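Local atomic coordinates of Xyn30D (Paenibacillus barcinonensis, PDB entry 4QB6), a protein that binds glucuronic acid-bearing xylan sugars through this calcium-binding CBM35 module and, as a whole enzyme, probably cleaves glucuronoxylan as an endo-1,4-beta-xylanase. Residues V135-S139 / G140-L144. Sequence-based numbering, arbitrary orientation. Where two conformers were deposited one is given.
Sequences VAMNS and GVNTL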
loop_
_atom_site.group_PDB
_atom_site.type_symbol
_atom_site.label_atom_id
_atom_site.label_comp_id
_atom_site.label_asym_id
_atom_site.label_seq_id
_atom_site.Cartn_x
_atom_site.Cartn_y
_atom_site.Cartn_z
ATOM N N VAL A 135 -0.743 11.307 -5.863
ATOM C CA VAL A 135 -1.748 11.810 -4.936
ATOM C C VAL A 135 -1.222 13.061 -4.237
ATOM O O VAL A 135 -0.013 13.178 -3.999
ATOM C CB VAL A 135 -2.176 10.754 -3.893
ATOM C CG1 VAL A 135 -2.977 9.630 -4.538
ATOM C CG2 VAL A 135 -0.981 10.212 -3.116
ATOM N N ALA A 136 -2.133 13.923 -3.820
ATOM C CA ALA A 136 -1.773 15.123 -3.081
ATOM C C ALA A 136 -1.528 14.764 -1.639
ATOM O O ALA A 136 -2.288 14.024 -1.031
ATOM C CB ALA A 136 -2.903 16.130 -3.167
ATOM N N MET A 137 -0.453 15.272 -1.074
ATOM C CA MET A 137 -0.220 15.155 0.347
ATOM C C MET A 137 0.304 16.479 0.884
ATOM O O MET A 137 0.716 17.351 0.136
ATOM C CB MET A 137 0.760 14.048 0.693
ATOM C CG MET A 137 0.419 12.690 0.110
ATOM S SD MET A 137 1.486 11.368 0.690
ATOM C CE MET A 137 0.601 10.948 2.167
ATOM N N ASN A 138 0.256 16.622 2.190
ATOM C CA ASN A 138 0.762 17.820 2.883
ATOM C C ASN A 138 2.160 17.617 3.341
ATOM O O ASN A 138 2.649 16.512 3.495
ATOM C CB ASN A 138 -0.094 18.091 4.103
ATOM C CG ASN A 138 -1.501 18.463 3.731
ATOM O OD1 ASN A 138 -1.733 18.977 2.647
ATOM N ND2 ASN A 138 -2.442 18.148 4.587
ATOM N N SER A 139 2.837 18.736 3.591
ATOM C CA SER A 139 4.076 18.714 4.333
ATOM C C SER A 139 3.833 18.187 5.749
ATOM O O SER A 139 2.704 18.184 6.231
ATOM C CB SER A 139 4.667 20.100 4.415
ATOM O OG SER A 139 3.874 20.919 5.210
ATOM N N GLY A 140 4.886 17.701 6.368
ATOM C CA GLY A 140 4.784 17.177 7.723
ATOM C C GLY A 140 4.239 15.770 7.738
ATOM O O GLY A 140 4.351 15.055 6.716
ATOM N N VAL A 141 3.656 15.357 8.857
ATOM C CA VAL A 141 3.163 13.999 9.037
ATOM C C VAL A 141 1.772 13.831 8.502
ATOM O O VAL A 141 0.878 14.619 8.769
ATOM C CB VAL A 141 3.210 13.609 10.520
ATOM C CG1 VAL A 141 2.724 12.190 10.700
ATOM C CG2 VAL A 141 4.627 13.703 11.026
ATOM N N ASN A 142 1.610 12.764 7.695
ATOM C CA ASN A 142 0.360 12.425 7.038
ATOM C C ASN A 142 0.011 10.958 7.315
ATOM O O ASN A 142 0.851 10.169 7.708
ATOM C CB ASN A 142 0.495 12.504 5.505
ATOM C CG ASN A 142 0.850 13.884 4.979
ATOM O OD1 ASN A 142 1.976 14.392 5.203
ATOM N ND2 ASN A 142 -0.041 14.455 4.238
ATOM N N THR A 143 -1.255 10.633 7.067
ATOM C CA THR A 143 -1.701 9.235 7.073
ATOM C C THR A 143 -2.110 8.817 5.664
ATOM O O THR A 143 -2.543 9.640 4.831
ATOM C CB THR A 143 -2.857 8.985 8.034
ATOM O OG1 THR A 143 -4.007 9.642 7.573
ATOM C CG2 THR A 143 -2.534 9.457 9.435
ATOM N N LEU A 144 -1.985 7.526 5.386
ATOM C CA LEU A 144 -2.458 6.958 4.119
ATOM C C LEU A 144 -2.968 5.576 4.428
ATOM O O LEU A 144 -2.245 4.764 5.025
ATOM C CB LEU A 144 -1.313 6.904 3.114
ATOM C CG LEU A 144 -1.621 6.502 1.680
ATOM C CD1 LEU A 144 -0.643 7.130 0.695
ATOM C CD2 LEU A 144 -1.600 4.991 1.537
HETATM O O HOH W 1 0.889 17.235 7.986
#
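S139 passes the chain to G140 in the bend, where G140 takes a positive phi (81°) and a CB would probably crowd S139 O. One residue on, V141 turns its side chain away from the preceding segment, but its O shares a water with S139 O; the water donates to both, each at 2.7 Å, and so ties the two limbs of the bend together. N142 turns its side chain back toward 135-139. Its amide lies against the backbone of N138, with CG 3.5 Å from N138 O, while its CB meets the methyl of M137, CE to CB 3.7 Å. M137 reaches there because its chain bends at the sulfur (chi3 87°), swinging CE across toward the second strand. With an alanine here in place of N142, the CB contact stays but the lost amide is likely to leave a gap beside the N138 peptide. Beyond it, L144 CD1, in one of two conformers, comes within 4.3 Å of M137 CE. Around the bend, N83 ND2 hydrogen-bonds N138 O and S139 N hydrogen-bonds T86 OG1. This is the connection of a beta-sandwich, carrying the chain from edge strand 128-137 of one antiparallel sheet into strand 140-149 of the other in the CBM35 module.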